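Local coordinates for protein NAD_Gly3P_dh, NAD-dependent glycerol-3-phosphate dehydrogenase (Streptosporangium roseum, PDB 5OCM) that acts as an NADPH-dependent imine reductase, reducing imines to amines at an active site shared between two subunits, at residues C66-D69 against H70-R74; A194-E197 against A198-A202; Y228-L231 against D232-D236. One frame throughout, in Å; residues are numbered along the deposited sequence.

How the interactions relate
Following the chain from its N terminus, interaction 1 comes first: residues 66-74 carry it from strand 62-65 of the nucleotide-binding domain into helix 70-77, beneath one NADP. Interaction 2 (194-202) lies in the C-terminal domain, where the turn after helix 165-192 starts helix 198-225. Interaction 3 (228-236) then joins helix 198-225 to helix 235-252. All three are local turns entering a helix, in series, with no crossing or nesting. Interactions 1 and 3, whose centres are about 44 Å apart, meet different NADP molecules, since D232 reaches the cofactor held by the second subunit; interaction 2 meets that subunit without cofactor.

Interaction 1 of 3, residues C66-D69 against H70-R74; sequences CVSD and HAAVR. With NAP (NADP nicotinamide-adenine-dinucleotide phosphate), chain G.
V67 and A72 face each other across the turn into helix 70-77. In V67, chi1 of -66° puts CG1 beside the backbone N, anti to the carbonyl carbon, and leaves CG2 between N and the carbonyl carbon, toward the helix. CG2 meets A72 CB at 3.6 Å and V73 CG2 at 3.7 Å, so that one methyl wedges between two residues of the first turn. The other branch, CG1, turns to the cofactor and lies with A72 CB on the same face of the NADP adenine; A72 CB stands above the ring 3.5 Å from C5A. S68 OG comes in at the imidazole end of the base, 3.3 Å from C8A.

D69, next in the chain, is the N-cap. Its CG folds back over the helix start (chi1 61°), and OD1 accepts from A72 N at 3.0 Å in a nearly straight bond, met almost along the C-O axis. The backbone repeats the grip, D69 O taking V73 N as the first helical bond. Upstream, the carbonyls of V67 and S68 both face the nicotinamide ribose hydroxyl O3D, with S68 O the nearer to O3D at 2.7 Å, and C66 SG lies alongside the same ribose.

This is a later strand-turn-helix of the Rossmann-type domain, from strand 62-65 into helix 70-77, passing beneath the dinucleotide. Carbonyl oxygens are presented to a sugar hydroxyl and methyl groups to the flat base, while the D69 carboxylate caps the amide-rich start of the helix and is probably stabilised there.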
loop_
_atom_site.group_PDB
_atom_site.type_symbol
_atom_site.label_atom_id
_atom_site.label_comp_id
_atom_site.label_asym_id
_atom_site.label_seq_id
_atom_site.Cartn_x
_atom_site.Cartn_y
_atom_site.Cartn_z
ATOM N N CYS A 66 -4.236 26.502 -6.928
ATOM C CA CYS A 66 -3.420 25.402 -6.365
ATOM C C CYS A 66 -2.240 26.008 -5.647
ATOM O O CYS A 66 -1.180 26.196 -6.212
ATOM C CB CYS A 66 -3.022 24.434 -7.431
ATOM S SG CYS A 66 -2.184 22.963 -6.744
ATOM N N VAL A 67 -2.493 26.421 -4.397
ATOM C CA VAL A 67 -1.468 27.047 -3.543
ATOM C C VAL A 67 -1.184 26.130 -2.357
ATOM O O VAL A 67 -1.597 24.952 -2.359
ATOM C CB VAL A 67 -1.819 28.504 -3.165
ATOM C CG1 VAL A 67 -1.803 29.365 -4.423
ATOM C CG2 VAL A 67 -3.171 28.585 -2.421
ATOM N N SER A 68 -0.426 26.587 -1.368
ATOM C CA SER A 68 0.051 25.665 -0.331
ATOM C C SER A 68 -1.101 25.144 0.576
ATOM O O SER A 68 -1.304 23.946 0.687
ATOM C CB SER A 68 1.150 26.357 0.497
ATOM O OG SER A 68 0.573 27.586 0.994
ATOM N N ASP A 69 -1.870 26.041 1.165
ATOM C CA ASP A 69 -2.882 25.644 2.145
ATOM C C ASP A 69 -4.022 26.639 2.179
ATOM O O ASP A 69 -4.024 27.608 1.445
ATOM C CB ASP A 69 -2.225 25.474 3.533
ATOM C CG ASP A 69 -1.590 26.779 4.045
ATOM O OD1 ASP A 69 -1.893 27.934 3.570
ATOM O OD2 ASP A 69 -0.835 26.656 5.025
ATOM N N HIS A 70 -4.979 26.369 3.036
ATOM C CA HIS A 70 -6.208 27.146 3.155
ATOM C C HIS A 70 -5.938 28.625 3.434
ATOM O O HIS A 70 -6.620 29.526 2.906
ATOM C CB HIS A 70 -7.069 26.574 4.293
ATOM C CG HIS A 70 -8.421 27.219 4.418
ATOM N ND1 HIS A 70 -8.822 27.942 5.521
ATOM C CD2 HIS A 70 -9.472 27.225 3.575
ATOM C CE1 HIS A 70 -10.114 28.238 5.393
ATOM N NE2 HIS A 70 -10.454 27.997 4.151
ATOM N N ALA A 71 -4.955 28.894 4.304
ATOM C CA ALA A 71 -4.591 30.292 4.618
ATOM C C ALA A 71 -4.154 31.050 3.336
ATOM O O ALA A 71 -4.572 32.189 3.122
ATOM C CB ALA A 71 -3.504 30.376 5.681
ATOM N N ALA A 72 -3.350 30.393 2.508
ATOM C CA ALA A 72 -2.989 30.936 1.216
ATOM C C ALA A 72 -4.142 31.115 0.267
ATOM O O ALA A 72 -4.256 32.166 -0.426
ATOM C CB ALA A 72 -1.869 30.073 0.571
ATOM N N VAL A 73 -5.058 30.144 0.257
ATOM C CA VAL A 73 -6.249 30.227 -0.566
ATOM C C VAL A 73 -7.043 31.501 -0.181
ATOM O O VAL A 73 -7.437 32.268 -1.052
ATOM C CB VAL A 73 -7.161 29.014 -0.385
ATOM C CG1 VAL A 73 -8.548 29.242 -1.032
ATOM C CG2 VAL A 73 -6.510 27.790 -0.997
ATOM N N ARG A 74 -7.260 31.685 1.108
ATOM C CA ARG A 74 -8.025 32.851 1.584
ATOM C C ARG A 74 -7.291 34.158 1.217
ATOM O O ARG A 74 -7.934 35.103 0.758
ATOM C CB ARG A 74 -8.278 32.805 3.108
ATOM C CG ARG A 74 -9.319 31.717 3.526
ATOM C CD ARG A 74 -10.030 31.844 4.878
ATOM N NE ARG A 74 -9.480 32.805 5.828
ATOM C CZ ARG A 74 -8.418 32.591 6.643
ATOM N NH1 ARG A 74 -7.711 31.444 6.610
ATOM N NH2 ARG A 74 -8.017 33.572 7.464
HETATM P PA NAP G . 4.766 24.322 -3.743
HETATM O O1A NAP G . 5.786 23.947 -4.816
HETATM O O2A NAP G . 5.417 24.496 -2.449
HETATM O O5B NAP G . 3.900 25.648 -4.145
HETATM C C5B NAP G . 3.221 26.385 -3.134
HETATM C C4B NAP G . 2.484 27.443 -3.920
HETATM O O4B NAP G . 1.607 28.190 -3.096
HETATM C C3B NAP G . 3.405 28.471 -4.651
HETATM O O3B NAP G . 2.867 28.836 -5.943
HETATM C C2B NAP G . 3.348 29.661 -3.671
HETATM O O2B NAP G . 3.742 30.925 -4.234
HETATM C C1B NAP G . 1.903 29.601 -3.255
HETATM N N9A NAP G . 1.615 30.321 -2.029
HETATM C C8A NAP G . 1.958 30.016 -0.774
HETATM N N7A NAP G . 1.499 30.914 0.086
HETATM C C5A NAP G . 0.844 31.832 -0.652
HETATM C C6A NAP G . 0.110 33.053 -0.371
HETATM N N6A NAP G . -0.015 33.496 0.940
HETATM N N1A NAP G . -0.352 33.781 -1.411
HETATM C C2A NAP G . -0.233 33.367 -2.692
HETATM N N3A NAP G . 0.406 32.231 -3.040
HETATM C C4A NAP G . 0.929 31.468 -2.049
HETATM O O3 NAP G . 3.641 23.240 -3.495
HETATM P PN NAP G . 3.046 22.245 -4.660
HETATM O O1N NAP G . 3.752 20.953 -4.592
HETATM O O2N NAP G . 2.747 23.035 -5.945
HETATM O O5D NAP G . 1.666 21.986 -3.860
HETATM C C5D NAP G . 0.586 22.905 -4.048
HETATM C C4D NAP G . -0.657 22.240 -3.495
HETATM O O4D NAP G . -0.912 21.001 -4.286
HETATM C C3D NAP G . -0.496 21.902 -1.999
HETATM O O3D NAP G . -1.736 22.098 -1.296
HETATM C C2D NAP G . -0.141 20.408 -2.092
HETATM O O2D NAP G . -0.411 19.621 -0.921
HETATM C C1D NAP G . -0.988 19.986 -3.323
HETATM N N1N NAP G . -0.515 18.776 -3.963
HETATM C C2N NAP G . 0.720 18.682 -4.413
HETATM C C3N NAP G . 1.184 17.493 -5.007
HETATM C C7N NAP G . 2.579 17.296 -5.467
HETATM O O7N NAP G . 2.859 16.133 -5.830
HETATM N N7N NAP G . 3.430 18.285 -5.459
HETATM C C4N NAP G . 0.295 16.419 -5.177
HETATM C C5N NAP G . -1.027 16.606 -4.784
HETATM C C6N NAP G . -1.387 17.800 -4.184
HETATM P P2B NAP G . 5.295 31.328 -4.259
HETATM O O1X NAP G . 5.868 30.637 -5.452
HETATM O O2X NAP G . 5.164 32.812 -4.302
HETATM O O3X NAP G . 5.818 30.958 -2.869
#

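Interaction 2 of 3, residues A194-E197 against A198-A202; sequences AKVE and ATTFA
Helix 198-225 of the C-terminal domain starts at E197, its N-cap, whose carbonyl oxygen turns onto the first helical turn. E197 O accepts from F201 N at 3.2 Å, in the carbonyl plane, and more weakly from T200 N at 3.0 Å. T200 sets OG1 beside its own backbone N (chi1 -57°), which turns the hydroxyl back to E197: OG1 stands 3.8 Å from E197 CB, and a water 2.8 Å from T200 OG1 also accepts a hydrogen bond from E197 N at 3.0 Å, tying backbone to side chain. Next to this polar bridge V196 CG1 rests loosely on T200 CB and T200 CG2, the two side chains crossing at about a right angle.

Just upstream, K195, with positive phi, is the C' residue of the Schellman motif that ends helix 165-192, so one helix stops and the next begins within a few residues. V196 and F201 pack on L191 of that helix, and the F201 ring lies nearly parallel to that of F184. From the second subunit, D224 accepts from A198 N and is hydrogen-bonded to T199 OG1, bringing the helix start into the dimer interface.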
loop_
_atom_site.group_PDB
_atom_site.type_symbol
_atom_site.label_atom_id
_atom_site.label_comp_id
_atom_site.label_asym_id
_atom_site.label_seq_id
_atom_site.Cartn_x
_atom_site.Cartn_y
_atom_site.Cartn_z
ATOM N N ALA A 194 21.282 -7.159 3.506
ATOM C CA ALA A 194 21.652 -8.361 2.777
ATOM C C ALA A 194 22.115 -8.056 1.360
ATOM O O ALA A 194 22.150 -8.928 0.504
ATOM C CB ALA A 194 20.491 -9.356 2.794
ATOM N N LYS A 195 22.492 -6.801 1.132
ATOM C CA LYS A 195 23.031 -6.324 -0.154
ATOM C C LYS A 195 22.036 -6.430 -1.283
ATOM O O LYS A 195 22.398 -6.631 -2.434
ATOM C CB LYS A 195 24.405 -7.005 -0.485
ATOM C CG LYS A 195 25.393 -6.978 0.696
ATOM C CD LYS A 195 26.727 -7.694 0.390
ATOM N N VAL A 196 20.748 -6.321 -0.975
ATOM C CA VAL A 196 19.728 -6.307 -2.042
ATOM C C VAL A 196 19.428 -4.836 -2.279
ATOM O O VAL A 196 19.108 -4.098 -1.352
ATOM C CB VAL A 196 18.464 -7.097 -1.610
ATOM C CG1 VAL A 196 17.368 -6.947 -2.645
ATOM C CG2 VAL A 196 18.806 -8.569 -1.411
ATOM N N GLU A 197 19.547 -4.393 -3.513
ATOM C CA GLU A 197 19.274 -2.960 -3.863
ATOM C C GLU A 197 17.788 -2.683 -3.780
ATOM O O GLU A 197 16.993 -3.553 -4.043
ATOM C CB GLU A 197 19.795 -2.655 -5.262
ATOM C CG GLU A 197 21.332 -2.744 -5.401
ATOM C CD GLU A 197 22.040 -1.639 -4.615
ATOM O OE1 GLU A 197 21.910 -0.427 -4.962
ATOM O OE2 GLU A 197 22.696 -1.954 -3.615
ATOM N N ALA A 198 17.426 -1.451 -3.466
ATOM C CA ALA A 198 16.001 -1.091 -3.431
ATOM C C ALA A 198 15.305 -1.326 -4.776
ATOM O O ALA A 198 14.146 -1.721 -4.825
ATOM C CB ALA A 198 15.861 0.336 -3.001
ATOM N N THR A 199 15.997 -1.034 -5.876
ATOM C CA THR A 199 15.463 -1.279 -7.208
ATOM C C THR A 199 15.258 -2.751 -7.538
ATOM O O THR A 199 14.418 -3.084 -8.368
ATOM C CB THR A 199 16.311 -0.610 -8.321
ATOM O OG1 THR A 199 17.680 -0.981 -8.124
ATOM C CG2 THR A 199 16.157 0.921 -8.245
ATOM N N THR A 200 16.008 -3.636 -6.903
ATOM C CA THR A 200 15.753 -5.083 -6.976
ATOM C C THR A 200 14.485 -5.479 -6.223
ATOM O O THR A 200 13.689 -6.284 -6.753
ATOM C CB THR A 200 16.964 -5.879 -6.460
ATOM O OG1 THR A 200 18.107 -5.494 -7.236
ATOM C CG2 THR A 200 16.747 -7.379 -6.578
ATOM N N PHE A 201 14.309 -4.922 -5.041
ATOM C CA PHE A 201 13.140 -5.171 -4.193
ATOM C C PHE A 201 11.848 -4.613 -4.783
ATOM O O PHE A 201 10.794 -5.234 -4.666
ATOM C CB PHE A 201 13.419 -4.600 -2.808
ATOM C CG PHE A 201 12.273 -4.750 -1.820
ATOM C CD1 PHE A 201 11.671 -5.979 -1.635
ATOM C CD2 PHE A 201 11.876 -3.678 -1.042
ATOM C CE1 PHE A 201 10.648 -6.137 -0.680
ATOM C CE2 PHE A 201 10.867 -3.807 -0.101
ATOM C CZ PHE A 201 10.237 -5.045 0.101
ATOM N N ALA A 202 11.924 -3.432 -5.404
ATOM C CA ALA A 202 10.705 -2.715 -5.834
ATOM C C ALA A 202 9.699 -3.518 -6.637
ATOM O O ALA A 202 8.491 -3.466 -6.352
ATOM C CB ALA A 202 11.034 -1.396 -6.520
HETATM O O HOH W 1 20.329 -6.255 -5.741
#

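Interaction 3 of 3, residues Y228-L231 against D232-D236; sequences YPAL and DATID. With NAP (NADP nicotinamide-adenine-dinucleotide phosphate), chain B.
A230 and T234 pack against each other where the chain doubles back between helix 198-225 and helix 235-252. Their CA atoms are 5.1 Å apart, and A230 CB fits against T234 CG2 at 3.7 Å while lying equally close to the carbonyl oxygen of A233. The T234 methyl owes this position to its torsion (chi1 61°), which holds CG2 beside the backbone N and leaves OG1 to bond with T237 OG1 one turn on; T234 is the N-cap of the helix.

D232, which is buried, is held from several sides. Its OD1 accepts from A233 N at 2.8 Å, an oblique bond arriving on the anti side and 30° out of the carboxylate plane. OD1 accepts a second hydrogen bond, from a water 2.7 Å away, which also donates to P229 O, and OD2 is bonded to Y219 OH. The backbone oxygen of D232 faces NADP, where it accepts from the nicotinamide amide N7N at 2.8 Å, nearly straight at 165°.

The local motif is an inverse gamma turn centred on A230, closed by a weak L231 N to P229 O bond. The loop that contains it, in the C-terminal domain, meets a cofactor also hydrogen-bonded by S94, S35, N33 and M14 of the second subunit, so the active site is built across the dimer. A233 CB stands 3.7 Å from NADP O7N and also touches the bound trifluoroacetophenone hydrate.

The outer edge is much looser. P229 and L231 are exposed; the L231 side chain leads away from residues 232-236 and touches Q222 instead, although its carbonyl is held by a hydrogen bond from Q124 NE2 of the second subunit.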
loop_
_atom_site.group_PDB
_atom_site.type_symbol
_atom_site.label_atom_id
_atom_site.label_comp_id
_atom_site.label_asym_id
_atom_site.label_seq_id
_atom_site.Cartn_x
_atom_site.Cartn_y
_atom_site.Cartn_z
ATOM N N TYR A 228 -16.237 -10.491 10.909
ATOM C CA TYR A 228 -14.867 -10.612 10.487
ATOM C C TYR A 228 -14.346 -12.045 10.557
ATOM O O TYR A 228 -13.338 -12.293 11.211
ATOM C CB TYR A 228 -14.021 -9.699 11.410
ATOM C CG TYR A 228 -14.636 -8.333 11.659
ATOM C CD1 TYR A 228 -14.651 -7.381 10.669
ATOM C CD2 TYR A 228 -15.151 -7.992 12.886
ATOM C CE1 TYR A 228 -15.197 -6.098 10.911
ATOM C CE2 TYR A 228 -15.716 -6.741 13.121
ATOM C CZ TYR A 228 -15.748 -5.814 12.121
ATOM O OH TYR A 228 -16.288 -4.569 12.308
ATOM N N PRO A 229 -14.971 -12.979 9.830
ATOM C CA PRO A 229 -14.429 -14.352 9.871
ATOM C C PRO A 229 -13.044 -14.419 9.222
ATOM O O PRO A 229 -12.783 -13.736 8.267
ATOM C CB PRO A 229 -15.472 -15.170 9.074
ATOM C CG PRO A 229 -16.003 -14.190 8.090
ATOM C CD PRO A 229 -16.104 -12.879 8.919
ATOM N N ALA A 230 -12.192 -15.285 9.751
ATOM C CA ALA A 230 -10.839 -15.476 9.243
ATOM C C ALA A 230 -10.857 -16.441 8.082
ATOM O O ALA A 230 -10.582 -17.614 8.251
ATOM C CB ALA A 230 -9.932 -15.953 10.356
ATOM N N LEU A 231 -11.234 -15.946 6.912
ATOM C CA LEU A 231 -11.322 -16.765 5.723
ATOM C C LEU A 231 -9.948 -17.085 5.128
ATOM O O LEU A 231 -9.778 -18.069 4.468
ATOM C CB LEU A 231 -12.208 -16.160 4.673
ATOM C CG LEU A 231 -13.668 -16.023 5.229
ATOM C CD1 LEU A 231 -14.517 -15.186 4.268
ATOM C CD2 LEU A 231 -14.325 -17.370 5.512
ATOM N N ASP A 232 -9.012 -16.215 5.392
ATOM C CA ASP A 232 -7.627 -16.339 4.911
ATOM C C ASP A 232 -6.660 -16.642 6.023
ATOM O O ASP A 232 -5.991 -17.685 5.981
ATOM C CB ASP A 232 -7.159 -15.118 4.048
ATOM C CG ASP A 232 -7.605 -13.741 4.642
ATOM O OD1 ASP A 232 -8.005 -13.655 5.828
ATOM O OD2 ASP A 232 -7.507 -12.764 3.864
ATOM N N ALA A 233 -6.569 -15.761 7.019
ATOM C CA ALA A 233 -5.634 -15.859 8.116
ATOM C C ALA A 233 -6.238 -15.196 9.341
ATOM O O ALA A 233 -6.889 -14.140 9.235
ATOM C CB ALA A 233 -4.334 -15.151 7.750
ATOM N N THR A 234 -6.010 -15.756 10.526
ATOM C CA THR A 234 -6.412 -15.145 11.765
ATOM C C THR A 234 -5.439 -14.036 12.196
ATOM O O THR A 234 -4.242 -13.993 11.792
ATOM C CB THR A 234 -6.445 -16.181 12.912
ATOM O OG1 THR A 234 -5.133 -16.727 13.084
ATOM C CG2 THR A 234 -7.394 -17.340 12.615
ATOM N N ILE A 235 -5.929 -13.118 13.026
ATOM C CA ILE A 235 -5.051 -12.137 13.648
ATOM C C ILE A 235 -3.888 -12.818 14.417
ATOM O O ILE A 235 -2.745 -12.336 14.393
ATOM C CB ILE A 235 -5.826 -11.161 14.500
ATOM C CG1 ILE A 235 -6.645 -10.249 13.561
ATOM C CG2 ILE A 235 -4.887 -10.287 15.337
ATOM C CD1 ILE A 235 -7.633 -9.348 14.320
ATOM N N ASP A 236 -4.162 -13.955 15.069
ATOM C CA ASP A 236 -3.065 -14.675 15.743
ATOM C C ASP A 236 -1.970 -15.072 14.753
ATOM O O ASP A 236 -0.769 -14.929 15.050
ATOM C CB ASP A 236 -3.586 -15.970 16.432
ATOM C CG ASP A 236 -4.397 -15.701 17.687
ATOM O OD1 ASP A 236 -4.058 -14.765 18.443
ATOM O OD2 ASP A 236 -5.335 -16.489 17.912
HETATM P PA NAP B . -3.287 -22.487 10.612
HETATM O O1A NAP B . -3.109 -21.961 12.044
HETATM O O2A NAP B . -4.654 -22.497 9.979
HETATM O O5B NAP B . -2.496 -23.940 10.478
HETATM C C5B NAP B . -1.375 -24.168 11.307
HETATM C C4B NAP B . -0.943 -25.597 10.959
HETATM O O4B NAP B . 0.223 -25.871 11.745
HETATM C C3B NAP B . -1.932 -26.734 11.275
HETATM O O3B NAP B . -1.739 -27.715 10.254
HETATM C C2B NAP B . -1.464 -27.226 12.654
HETATM O O2B NAP B . -1.829 -28.531 12.987
HETATM C C1B NAP B . 0.030 -27.157 12.421
HETATM N N9A NAP B . 0.797 -27.194 13.656
HETATM C C8A NAP B . 0.835 -26.251 14.610
HETATM N N7A NAP B . 1.630 -26.684 15.612
HETATM C C5A NAP B . 2.078 -27.935 15.291
HETATM C C6A NAP B . 2.919 -28.946 15.934
HETATM N N6A NAP B . 3.438 -28.624 17.113
HETATM N N1A NAP B . 3.093 -30.132 15.339
HETATM C C2A NAP B . 2.535 -30.377 14.138
HETATM N N3A NAP B . 1.712 -29.495 13.490
HETATM C C4A NAP B . 1.459 -28.299 14.041
HETATM O O3 NAP B . -2.213 -21.633 9.856
HETATM P PN NAP B . -2.149 -21.377 8.263
HETATM O O1N NAP B . -2.943 -20.172 7.856
HETATM O O2N NAP B . -2.330 -22.673 7.506
HETATM O O5D NAP B . -0.649 -20.939 8.219
HETATM C C5D NAP B . 0.437 -21.878 7.983
HETATM C C4D NAP B . 1.732 -21.212 7.726
HETATM O O4D NAP B . 1.634 -20.586 6.423
HETATM C C3D NAP B . 2.053 -20.109 8.724
HETATM O O3D NAP B . 3.468 -20.101 8.864
HETATM C C2D NAP B . 1.619 -18.801 8.045
HETATM O O2D NAP B . 2.269 -17.620 8.595
HETATM C C1D NAP B . 1.866 -19.157 6.597
HETATM N N1N NAP B . 1.041 -18.366 5.635
HETATM C C2N NAP B . -0.282 -18.285 5.799
HETATM C C3N NAP B . -1.097 -17.549 4.958
HETATM C C7N NAP B . -2.593 -17.413 5.113
HETATM O O7N NAP B . -3.134 -16.450 4.495
HETATM N N7N NAP B . -3.242 -18.289 5.884
HETATM C C4N NAP B . -0.471 -16.808 3.952
HETATM C C5N NAP B . 0.941 -16.903 3.768
HETATM C C6N NAP B . 1.711 -17.663 4.650
HETATM P P2B NAP B . -3.215 -28.821 13.752
HETATM O O1X NAP B . -4.314 -28.737 12.731
HETATM O O2X NAP B . -2.953 -30.138 14.346
HETATM O O3X NAP B . -3.360 -27.716 14.745
HETATM O O HOH W 2 -10.572 -12.907 6.170
#